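Local coordinates for proton-dependent oligopeptide transporter family protein (Xanthomonas campestris, PDB 6EI3) that probably couples the movement of protons to the uptake of small peptides across the membrane, as a POT-family member of the major facilitator superfamily, at residues 27-30 / 31-34; 84-87 / 88-92; 177-180 / 181-185; 383-386 / 387-391. All blocks are in the same frame, centred on the assembly; numbering follows the deposited sequence.

In the fold
All four contacts are local, made along a helix or at its end. Contacts 2 and 3 lie within helices 62-95 and 168-188, which pack together; the centres of the two contacts are about 11 Å apart, and Met-179 and Thr-183 meet Tyr-86, Cys-87 and His-90. Each turns apolar side chains toward bound lipid and keeps its polar links, a water in contact 2 and a hydroxyl bond in contact 3, on the buried side. Contacts 1 and 4 lie where helices 25-30 and 363-389 end. Contact 1 has an ST turn and two waters beside buried Phe-28, Leu-29 and Leu-34; contact 4, farthest from the chain centre, has an amide-carboxylate bond and a Schellman close with exposed glycines.

Contact 1: 27-30 / 31-34; sequences QFLI and TSLL
Ser-32 sets its CB over one face of the Phe-28 ring, 4.3 Å from the ring centroid and shifted toward the rim, a CH-pi contact. The ring reaches this place because its CG stands anti to the backbone N (chi1 160°), which carries it along the helix toward the chain that follows. At the rim, near the ring plane, Leu-34 CD1 touches Phe-28 CE2 at 3.8 Å. A flat aromatic suits the spot, since it offers a face to the small serine and an edge to the branched leucine.

The serine hydroxyl turns the other way. With chi1 at 78°, Ser-32 OG is held between the backbone N and the carbonyl carbon. From there Ser-32 OG donates to Leu-29 O at 2.8 Å. Ser-32 N bonds the same Leu-29 O at 3.0 Å from well above the carbonyl plane. Ser-32 OG in turn accepts from Leu-34 N at 3.2 Å, an ST turn that leads the chain out of the helix. Two waters link Thr-31 OG1 to the carbonyls of Gln-27 and Phe-28, each water donating to the carbonyl O at 2.7 Å, so the last turn of the helix remains hydrated.

Arg-43 of helix 40-60 bonds the carbonyls of Ile-30 and Ser-32, and Leu-29 packs on Ile-50 of that helix. The Phe-28 ring is edge-to-face with Phe-172 of helix 168-188 and meets Phe-103 of helix 100-117.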
loop_
_atom_site.group_PDB
_atom_site.type_symbol
_atom_site.label_atom_id
_atom_site.label_comp_id
_atom_site.label_asym_id
_atom_site.label_seq_id
_atom_site.Cartn_x
_atom_site.Cartn_y
_atom_site.Cartn_z
ATOM N N GLN A 27 -6.596 4.098 -17.447
ATOM C CA GLN A 27 -7.524 4.486 -18.507
ATOM C C GLN A 27 -6.853 5.477 -19.460
ATOM O O GLN A 27 -7.046 5.383 -20.669
ATOM C CB GLN A 27 -8.828 5.057 -17.930
ATOM C CG GLN A 27 -9.888 5.322 -19.026
ATOM C CD GLN A 27 -11.298 4.958 -18.636
ATOM O OE1 GLN A 27 -11.649 4.865 -17.456
ATOM N NE2 GLN A 27 -12.151 4.755 -19.632
ATOM N N PHE A 28 -6.033 6.404 -18.931
ATOM C CA PHE A 28 -5.294 7.303 -19.811
ATOM C C PHE A 28 -4.269 6.470 -20.618
ATOM O O PHE A 28 -4.166 6.637 -21.831
ATOM C CB PHE A 28 -4.533 8.404 -19.006
ATOM C CG PHE A 28 -3.401 9.011 -19.814
ATOM C CD1 PHE A 28 -3.666 9.814 -20.921
ATOM C CD2 PHE A 28 -2.073 8.731 -19.503
ATOM C CE1 PHE A 28 -2.621 10.320 -21.706
ATOM C CE2 PHE A 28 -1.032 9.243 -20.282
ATOM C CZ PHE A 28 -1.310 10.047 -21.364
ATOM N N LEU A 29 -3.475 5.609 -19.932
ATOM C CA LEU A 29 -2.403 4.865 -20.620
ATOM C C LEU A 29 -2.854 3.956 -21.760
ATOM O O LEU A 29 -2.203 3.922 -22.797
ATOM C CB LEU A 29 -1.549 4.051 -19.624
ATOM C CG LEU A 29 -0.562 4.859 -18.740
ATOM C CD1 LEU A 29 -0.002 3.982 -17.642
ATOM C CD2 LEU A 29 0.575 5.486 -19.574
ATOM N N ILE A 30 -3.946 3.217 -21.571
ATOM C CA ILE A 30 -4.398 2.190 -22.520
ATOM C C ILE A 30 -4.746 2.749 -23.918
ATOM O O ILE A 30 -4.584 2.017 -24.879
ATOM C CB ILE A 30 -5.521 1.313 -21.902
ATOM C CG1 ILE A 30 -5.579 -0.085 -22.562
ATOM C CG2 ILE A 30 -6.896 1.999 -21.850
ATOM C CD1 ILE A 30 -4.370 -0.977 -22.265
ATOM N N THR A 31 -5.120 4.034 -24.053
ATOM C CA THR A 31 -5.414 4.626 -25.373
ATOM C C THR A 31 -4.342 5.631 -25.789
ATOM O O THR A 31 -4.511 6.341 -26.777
ATOM C CB THR A 31 -6.827 5.246 -25.413
ATOM O OG1 THR A 31 -6.950 6.210 -24.364
ATOM C CG2 THR A 31 -7.933 4.194 -25.334
ATOM N N SER A 32 -3.243 5.703 -25.024
ATOM C CA SER A 32 -2.167 6.652 -25.305
ATOM C C SER A 32 -1.127 6.080 -26.276
ATOM O O SER A 32 -1.130 4.886 -26.562
ATOM C CB SER A 32 -1.484 7.060 -24.000
ATOM O OG SER A 32 -0.590 6.051 -23.560
ATOM N N LEU A 33 -0.174 6.931 -26.690
ATOM C CA LEU A 33 0.978 6.583 -27.533
ATOM C C LEU A 33 2.209 6.286 -26.656
ATOM O O LEU A 33 3.299 6.058 -27.179
ATOM C CB LEU A 33 1.271 7.730 -28.520
ATOM C CG LEU A 33 0.146 8.086 -29.515
ATOM C CD1 LEU A 33 0.604 9.150 -30.498
ATOM C CD2 LEU A 33 -0.353 6.851 -30.274
ATOM N N LEU A 34 2.017 6.229 -25.322
ATOM C CA LEU A 34 3.101 5.994 -24.366
ATOM C C LEU A 34 3.424 4.515 -24.140
ATOM O O LEU A 34 4.481 4.226 -23.579
ATOM C CB LEU A 34 2.842 6.718 -23.021
ATOM C CG LEU A 34 2.584 8.259 -23.092
ATOM C CD1 LEU A 34 2.484 8.870 -21.697
ATOM C CD2 LEU A 34 3.671 8.988 -23.878
HETATM O O HOH W 1 -8.890 6.252 -22.446
HETATM O O HOH W 2 -5.153 8.259 -23.711
#

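Contact 2: 84-87 / 88-92; sequences LIYC and AGHAC. With 78M ((2S)-2,3-dihydroxypropyl(7Z)-pentadec-7-enoate), chain B.
Tyr-86 and His-90 stand one turn apart on a regular alpha helix, part of the long helix 62-95 of this major facilitator fold. Four backbone bonds of the i to i+4 kind carry the helix through the junction, from Ala-88 N to Leu-84 O at the start to Ala-91 N to Cys-87 O at the end. Gly-89 N, besides its main bond to Ile-85 O, makes a weak one to Tyr-86 O.

The two aromatic side chains run side by side and point the same way, their planes only 16° apart, yet they meet rim to rim, without stacking. Tyr-86 CE1 approaches His-90 NE2 to 3.6 Å. Both rings fill a packed interface with Met-179 of helix 168-188 and with helix 4-22, where the tyrosine hydroxyl is hydrogen-bonded to Glu-14.

On the lipid-facing side Leu-84 CD1 touches C2 of the bound monoacylglycerol at 3.8 Å, a branched aliphatic residue suiting an acyl chain. Ile-85 and Tyr-86 pack on helix 100-117.

A water also links the two polar ends: it donates to Tyr-86 OH at 2.8 Å and sits in the plane of the imidazole at its edge, 2.8 Å from His-90 NE2.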
loop_
_atom_site.group_PDB
_atom_site.type_symbol
_atom_site.label_atom_id
_atom_site.label_comp_id
_atom_site.label_asym_id
_atom_site.label_seq_id
_atom_site.Cartn_x
_atom_site.Cartn_y
_atom_site.Cartn_z
ATOM N N LEU A 84 7.873 19.520 -3.140
ATOM C CA LEU A 84 8.302 20.276 -4.323
ATOM C C LEU A 84 8.696 19.310 -5.459
ATOM O O LEU A 84 8.416 19.587 -6.622
ATOM C CB LEU A 84 9.474 21.214 -3.986
ATOM C CG LEU A 84 9.161 22.458 -3.157
ATOM C CD1 LEU A 84 10.450 23.060 -2.596
ATOM C CD2 LEU A 84 8.401 23.499 -3.965
ATOM N N ILE A 85 9.343 18.179 -5.115
ATOM C CA ILE A 85 9.704 17.138 -6.088
ATOM C C ILE A 85 8.390 16.577 -6.665
ATOM O O ILE A 85 8.251 16.411 -7.875
ATOM C CB ILE A 85 10.612 16.047 -5.436
ATOM C CG1 ILE A 85 12.047 16.624 -5.176
ATOM C CG2 ILE A 85 10.698 14.794 -6.323
ATOM C CD1 ILE A 85 12.970 15.809 -4.252
ATOM N N TYR A 86 7.416 16.348 -5.770
ATOM C CA TYR A 86 6.081 15.839 -6.026
ATOM C C TYR A 86 5.404 16.754 -7.069
ATOM O O TYR A 86 4.881 16.252 -8.071
ATOM C CB TYR A 86 5.354 15.823 -4.677
ATOM C CG TYR A 86 4.136 14.947 -4.488
ATOM C CD1 TYR A 86 3.367 14.534 -5.580
ATOM C CD2 TYR A 86 3.673 14.639 -3.215
ATOM C CE1 TYR A 86 2.178 13.829 -5.398
ATOM C CE2 TYR A 86 2.471 13.970 -3.021
ATOM C CZ TYR A 86 1.736 13.544 -4.116
ATOM O OH TYR A 86 0.573 12.855 -3.895
ATOM N N CYS A 87 5.462 18.097 -6.848
ATOM C CA CYS A 87 4.955 19.140 -7.748
ATOM C C CYS A 87 5.655 19.049 -9.115
ATOM O O CYS A 87 4.989 19.120 -10.141
ATOM C CB CYS A 87 5.148 20.524 -7.128
ATOM S SG CYS A 87 3.985 20.916 -5.796
ATOM N N ALA A 88 6.993 18.902 -9.121
ATOM C CA ALA A 88 7.808 18.781 -10.337
ATOM C C ALA A 88 7.383 17.559 -11.177
ATOM O O ALA A 88 7.378 17.647 -12.404
ATOM C CB ALA A 88 9.278 18.700 -9.975
ATOM N N GLY A 89 6.976 16.470 -10.503
ATOM C CA GLY A 89 6.471 15.261 -11.142
ATOM C C GLY A 89 5.162 15.515 -11.857
ATOM O O GLY A 89 4.991 15.105 -13.017
ATOM N N HIS A 90 4.238 16.233 -11.177
ATOM C CA HIS A 90 2.950 16.635 -11.750
ATOM C C HIS A 90 3.158 17.539 -12.962
ATOM O O HIS A 90 2.483 17.342 -13.964
ATOM C CB HIS A 90 2.057 17.316 -10.722
ATOM C CG HIS A 90 1.290 16.367 -9.872
ATOM N ND1 HIS A 90 0.231 15.640 -10.381
ATOM C CD2 HIS A 90 1.416 16.095 -8.555
ATOM C CE1 HIS A 90 -0.228 14.919 -9.376
ATOM N NE2 HIS A 90 0.457 15.162 -8.251
ATOM N N ALA A 91 4.134 18.463 -12.899
ATOM C CA ALA A 91 4.517 19.360 -14.007
ATOM C C ALA A 91 5.110 18.549 -15.183
ATOM O O ALA A 91 4.956 18.939 -16.339
ATOM C CB ALA A 91 5.540 20.376 -13.529
ATOM N N CYS A 92 5.788 17.425 -14.888
ATOM C CA CYS A 92 6.333 16.571 -15.929
ATOM C C CYS A 92 5.213 15.888 -16.697
ATOM O O CYS A 92 5.296 15.810 -17.925
ATOM C CB CYS A 92 7.331 15.571 -15.369
ATOM S SG CYS A 92 8.956 16.275 -15.010
HETATM O O21 78M B . 12.822 24.186 5.782
HETATM C C20 78M B . 14.008 24.503 5.067
HETATM C C18 78M B . 13.765 24.474 3.576
HETATM O O19 78M B . 15.019 24.418 2.886
HETATM C C17 78M B . 12.970 25.666 3.102
HETATM O O2 78M B . 12.658 25.401 1.714
HETATM C C1 78M B . 11.791 26.219 1.105
HETATM O O1 78M B . 11.186 27.096 1.668
HETATM C C2 78M B . 11.695 25.907 -0.363
HETATM C C3 78M B . 10.606 26.663 -1.123
HETATM C C4 78M B . 9.191 26.196 -0.796
HETATM C C5 78M B . 8.119 26.798 -1.687
HETATM C C6 78M B . 6.702 26.624 -1.153
HETATM C C7 78M B . 5.632 26.854 -2.181
HETATM C C8 78M B . 5.072 28.001 -2.553
HETATM C C9 78M B . 5.367 29.393 -2.060
HETATM C C10 78M B . 4.454 30.454 -2.689
HETATM C C11 78M B . 3.071 30.551 -2.055
HETATM C C12 78M B . 2.014 31.206 -2.934
HETATM C C13 78M B . 0.691 31.473 -2.220
HETATM C C15 78M B . -1.224 30.559 -3.663
HETATM C C14 78M B . -0.488 31.789 -3.137
HETATM O O HOH W 3 -0.773 13.954 -6.095
#

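Contact 3: 177-180 / 181-185. With 78M ((2S)-2,3-dihydroxypropyl(7Z)-pentadec-7-enoate), chain D.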
loop_
_atom_site.group_PDB
_atom_site.type_symbol
_atom_site.label_atom_id
_atom_site.label_comp_id
_atom_site.label_asym_id
_atom_site.label_seq_id
_atom_site.Cartn_x
_atom_site.Cartn_y
_atom_site.Cartn_z
ATOM N N ILE A 177 -2.389 21.137 -10.013
ATOM C CA ILE A 177 -2.687 22.440 -9.363
ATOM C C ILE A 177 -2.994 22.266 -7.868
ATOM O O ILE A 177 -2.498 23.026 -7.037
ATOM C CB ILE A 177 -3.797 23.217 -10.134
ATOM C CG1 ILE A 177 -3.277 23.704 -11.520
ATOM C CG2 ILE A 177 -4.389 24.383 -9.316
ATOM C CD1 ILE A 177 -2.078 24.842 -11.529
ATOM N N LEU A 178 -3.752 21.226 -7.527
ATOM C CA LEU A 178 -4.087 20.913 -6.143
ATOM C C LEU A 178 -2.864 20.584 -5.314
ATOM O O LEU A 178 -2.832 20.935 -4.139
ATOM C CB LEU A 178 -5.133 19.792 -6.060
ATOM C CG LEU A 178 -6.562 20.255 -6.342
ATOM C CD1 LEU A 178 -7.443 19.078 -6.580
ATOM C CD2 LEU A 178 -7.116 21.078 -5.176
ATOM N N MET A 179 -1.856 19.941 -5.923
ATOM C CA MET A 179 -0.597 19.602 -5.259
ATOM C C MET A 179 0.212 20.875 -5.053
ATOM O O MET A 179 0.840 21.034 -4.009
ATOM C CB MET A 179 0.198 18.560 -6.079
ATOM C CG MET A 179 1.302 17.882 -5.289
ATOM S SD MET A 179 0.737 17.176 -3.696
ATOM C CE MET A 179 2.062 17.747 -2.630
ATOM N N PHE A 180 0.193 21.793 -6.038
ATOM C CA PHE A 180 0.866 23.078 -5.884
ATOM C C PHE A 180 0.220 23.814 -4.697
ATOM O O PHE A 180 0.928 24.346 -3.846
ATOM C CB PHE A 180 0.789 23.935 -7.170
ATOM C CG PHE A 180 1.180 25.372 -6.901
ATOM C CD1 PHE A 180 2.517 25.751 -6.861
ATOM C CD2 PHE A 180 0.213 26.332 -6.613
ATOM C CE1 PHE A 180 2.877 27.077 -6.578
ATOM C CE2 PHE A 180 0.580 27.644 -6.291
ATOM C CZ PHE A 180 1.907 28.006 -6.284
ATOM N N ILE A 181 -1.126 23.804 -4.636
ATOM C CA ILE A 181 -1.885 24.448 -3.554
ATOM C C ILE A 181 -1.600 23.762 -2.226
ATOM O O ILE A 181 -1.479 24.462 -1.226
ATOM C CB ILE A 181 -3.411 24.497 -3.858
ATOM C CG1 ILE A 181 -3.715 25.471 -5.039
ATOM C CG2 ILE A 181 -4.210 24.876 -2.580
ATOM C CD1 ILE A 181 -5.145 25.336 -5.637
ATOM N N ALA A 182 -1.513 22.400 -2.209
ATOM C CA ALA A 182 -1.203 21.639 -0.992
ATOM C C ALA A 182 0.144 22.081 -0.419
ATOM O O ALA A 182 0.251 22.301 0.791
ATOM C CB ALA A 182 -1.152 20.139 -1.300
ATOM N N THR A 183 1.165 22.216 -1.301
ATOM C CA THR A 183 2.535 22.616 -0.927
ATOM C C THR A 183 2.545 24.063 -0.435
ATOM O O THR A 183 3.166 24.348 0.595
ATOM C CB THR A 183 3.510 22.380 -2.109
ATOM O OG1 THR A 183 3.386 21.031 -2.555
ATOM C CG2 THR A 183 4.970 22.660 -1.738
ATOM N N ALA A 184 1.832 24.970 -1.159
ATOM C CA ALA A 184 1.739 26.380 -0.787
ATOM C C ALA A 184 1.084 26.545 0.585
ATOM O O ALA A 184 1.565 27.343 1.387
ATOM C CB ALA A 184 0.958 27.174 -1.845
ATOM N N VAL A 185 -0.025 25.817 0.839
ATOM C CA VAL A 185 -0.754 25.880 2.109
ATOM C C VAL A 185 0.139 25.383 3.269
ATOM O O VAL A 185 0.220 26.050 4.302
ATOM C CB VAL A 185 -2.143 25.180 2.034
ATOM C CG1 VAL A 185 -2.714 24.925 3.427
ATOM C CG2 VAL A 185 -3.131 26.016 1.204
HETATM O O21 78M D . -8.722 22.131 -23.925
HETATM C C20 78M D . -7.487 22.804 -24.115
HETATM C C18 78M D . -6.334 21.833 -24.230
HETATM O O19 78M D . -6.581 20.658 -23.449
HETATM C C17 78M D . -5.010 22.444 -23.828
HETATM O O2 78M D . -5.217 22.942 -22.484
HETATM C C1 78M D . -4.187 22.946 -21.632
HETATM O O1 78M D . -3.126 22.418 -21.844
HETATM C C2 78M D . -4.520 23.731 -20.399
HETATM C C3 78M D . -4.733 22.878 -19.159
HETATM C C4 78M D . -5.079 23.742 -17.966
HETATM C C5 78M D . -5.223 23.026 -16.643
HETATM C C6 78M D . -5.503 23.995 -15.500
HETATM C C7 78M D . -5.726 23.319 -14.183
HETATM C C8 78M D . -6.652 23.602 -13.281
HETATM C C9 78M D . -7.721 24.647 -13.365
HETATM C C10 78M D . -9.128 24.052 -13.266
HETATM C C11 78M D . -9.807 24.232 -11.912
HETATM C C12 78M D . -9.199 23.440 -10.752
HETATM C C13 78M D . -9.880 23.699 -9.412
HETATM C C15 78M D . -8.089 23.879 -7.641
HETATM C C14 78M D . -9.219 23.050 -8.214
#
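The Phe-180 ring slants past the start of the following residue, Ile-181, and on toward the next turn of its helix, where Ala-184 CB lies 4.5 Å from Phe-180 CE2. Neither neighbour is squarely over a face or at the edge. The ring leans along the surface of the protein, which may face lipid and so suits a large apolar group.

On the lipid side Ile-177 and Ile-181 cross at an angle, Ile-177 CG2 touching Ile-181 CD1 at 3.9 Å. Ile-177 CG1 reaches C7 of the bound monoacylglycerol at 3.6 Å, and Ile-181 CD1 meets the end of its chain, C15, at 3.8 Å, with Leu-178 beside it.

Inside the fold, Thr-183 faces helix 62-95, and Met-179 sits between helices 62-95 and 4-22. Thr-183 OG1, anti to the carbonyl carbon (chi1 -53°), turns back to donate to Met-179 O at 2.9 Å; Thr-183 N bonds this oxygen from the opposite face of the carbonyl plane. The bent Met-179 chain brings its CE to 3.5 Å from Thr-183 OG1.

The carbonyl of Met-179, gripped twice, gives the buried hydroxyl an acceptor within its own helix, which probably lets a threonine be buried here while aliphatic residues face lipid.

Contact 4: 383-386 / 387-391. With 78M ((2S)-2,3-dihydroxypropyl(7Z)-pentadec-7-enoate), chain F.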
loop_
_atom_site.group_PDB
_atom_site.type_symbol
_atom_site.label_atom_id
_atom_site.label_comp_id
_atom_site.label_asym_id
_atom_site.label_seq_id
_atom_site.Cartn_x
_atom_site.Cartn_y
_atom_site.Cartn_z
ATOM N N ALA A 383 -16.049 -14.331 -12.847
ATOM C CA ALA A 383 -17.355 -14.794 -13.340
ATOM C C ALA A 383 -17.975 -13.737 -14.272
ATOM O O ALA A 383 -18.579 -14.083 -15.285
ATOM C CB ALA A 383 -18.279 -15.105 -12.169
ATOM N N ILE A 384 -17.747 -12.448 -13.971
ATOM C CA ILE A 384 -18.203 -11.358 -14.821
ATOM C C ILE A 384 -17.433 -11.418 -16.151
ATOM O O ILE A 384 -18.046 -11.342 -17.223
ATOM C CB ILE A 384 -18.077 -10.003 -14.103
ATOM C CG1 ILE A 384 -19.195 -9.850 -13.046
ATOM C CG2 ILE A 384 -18.078 -8.836 -15.114
ATOM C CD1 ILE A 384 -18.809 -8.908 -11.875
ATOM N N GLN A 385 -16.107 -11.624 -16.076
ATOM C CA GLN A 385 -15.260 -11.735 -17.258
ATOM C C GLN A 385 -15.681 -12.902 -18.134
ATOM O O GLN A 385 -15.721 -12.725 -19.337
ATOM C CB GLN A 385 -13.772 -11.875 -16.879
ATOM C CG GLN A 385 -12.800 -11.651 -18.050
ATOM C CD GLN A 385 -12.914 -10.266 -18.656
ATOM O OE1 GLN A 385 -12.903 -9.258 -17.953
ATOM N NE2 GLN A 385 -13.071 -10.192 -19.975
ATOM N N VAL A 386 -15.982 -14.082 -17.538
ATOM C CA VAL A 386 -16.403 -15.296 -18.271
ATOM C C VAL A 386 -17.717 -15.027 -19.037
ATOM O O VAL A 386 -17.846 -15.484 -20.167
ATOM C CB VAL A 386 -16.465 -16.558 -17.358
ATOM C CG1 VAL A 386 -17.144 -17.733 -18.056
ATOM C CG2 VAL A 386 -15.075 -16.959 -16.877
ATOM N N ALA A 387 -18.658 -14.256 -18.435
ATOM C CA ALA A 387 -19.916 -13.874 -19.089
ATOM C C ALA A 387 -19.601 -12.956 -20.275
ATOM O O ALA A 387 -20.116 -13.183 -21.364
ATOM C CB ALA A 387 -20.849 -13.180 -18.104
ATOM N N MET A 388 -18.666 -12.011 -20.095
ATOM C CA MET A 388 -18.215 -11.078 -21.143
ATOM C C MET A 388 -17.525 -11.839 -22.290
ATOM O O MET A 388 -17.847 -11.603 -23.455
ATOM C CB MET A 388 -17.263 -10.007 -20.564
ATOM C CG MET A 388 -17.966 -8.875 -19.804
ATOM S SD MET A 388 -16.831 -7.920 -18.734
ATOM C CE MET A 388 -15.946 -7.001 -19.932
ATOM N N ASP A 389 -16.610 -12.774 -21.959
ATOM C CA ASP A 389 -15.882 -13.579 -22.941
ATOM C C ASP A 389 -16.818 -14.442 -23.815
ATOM O O ASP A 389 -16.516 -14.668 -24.983
ATOM C CB ASP A 389 -14.788 -14.430 -22.259
ATOM C CG ASP A 389 -13.699 -13.632 -21.537
ATOM O OD1 ASP A 389 -13.453 -12.465 -21.922
ATOM O OD2 ASP A 389 -13.081 -14.184 -20.605
ATOM N N GLY A 390 -17.942 -14.881 -23.243
ATOM C CA GLY A 390 -18.957 -15.691 -23.917
ATOM C C GLY A 390 -19.959 -14.904 -24.756
ATOM O O GLY A 390 -20.970 -15.457 -25.194
ATOM N N GLY A 391 -19.681 -13.622 -24.966
ATOM C CA GLY A 391 -20.511 -12.728 -25.767
ATOM C C GLY A 391 -21.672 -12.065 -25.055
ATOM O O GLY A 391 -22.449 -11.347 -25.692
HETATM O O21 78M F . -25.589 -12.741 -17.722
HETATM C C20 78M F . -24.491 -13.267 -16.990
HETATM C C18 78M F . -24.941 -13.757 -15.633
HETATM O O19 78M F . -25.455 -12.675 -14.854
HETATM C C17 78M F . -23.868 -14.522 -14.888
HETATM O O2 78M F . -22.910 -13.604 -14.302
HETATM C C1 78M F . -22.995 -13.369 -12.985
HETATM O O1 78M F . -23.968 -13.619 -12.319
HETATM C C2 78M F . -21.723 -12.774 -12.451
HETATM C C3 78M F . -21.787 -12.411 -10.970
HETATM C C4 78M F . -20.753 -13.130 -10.121
HETATM C C5 78M F . -21.258 -14.353 -9.373
HETATM C C6 78M F . -20.147 -15.139 -8.674
HETATM C C7 78M F . -20.291 -15.193 -7.187
HETATM C C8 78M F . -19.810 -14.322 -6.316
HETATM C C9 78M F . -19.952 -14.373 -4.824
HETATM C C10 78M F . -21.391 -14.178 -4.330
HETATM C C11 78M F . -21.656 -14.729 -2.935
HETATM C C12 78M F . -21.306 -13.786 -1.793
HETATM C C13 78M F . -21.284 -14.456 -0.432
HETATM C C15 78M F . -21.006 -14.209 2.062
HETATM C C14 78M F . -21.045 -13.504 0.725
#
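Gln-385 and Asp-389 are joined one turn apart by a side-chain bond, Gln-385 NE2 to Asp-389 OD1 at 3.0 Å and nearly straight at 165°. The acceptor lies in the amide plane of Gln-385, but the nitrogen comes in above the carboxylate plane, the two flat groups being turned 44° against each other. The glutamine chain leaves its backbone on the side away from the N and then bends at chi2, which brings the amide back to the carboxylate. Its other amide atom, OE1, is taken by Gln-316 NE2 of helix 312-317, and Asp-389 OD2 is hydrogen-bonded to the hydroxyl of Ser-470. Asp-389 OD2 also lies 3.3 Å from Gln-385 O, another acceptor; the glutamine amide and the serine probably offset part of that repulsion.

The carbonyls themselves are used in order: Ala-387, Met-388, Asp-389 and Gly-390 each donate N-H to the carbonyl four residues back, ending with Gly-390 N to Val-386 O at 3.1 Å. A Schellman motif then closes helix 363-389. Gly-391 takes a positive phi of 85°, which a residue without a side chain adopts easily; Gly-391 N bonds Met-388 O at 3.1 Å, and Glu-392 N bonds Ala-387 O.

On the apolar side Ile-384 CG2 packs on Met-388 SD at 3.9 Å, slanting across it. The methyls of Ala-383 and Ala-387, with Ile-384, line the bound lipid: Ala-383 CB lies 3.8 Å from its chain atom C4, and Ala-387 CB 3.8 Å from C20 of its glycerol head.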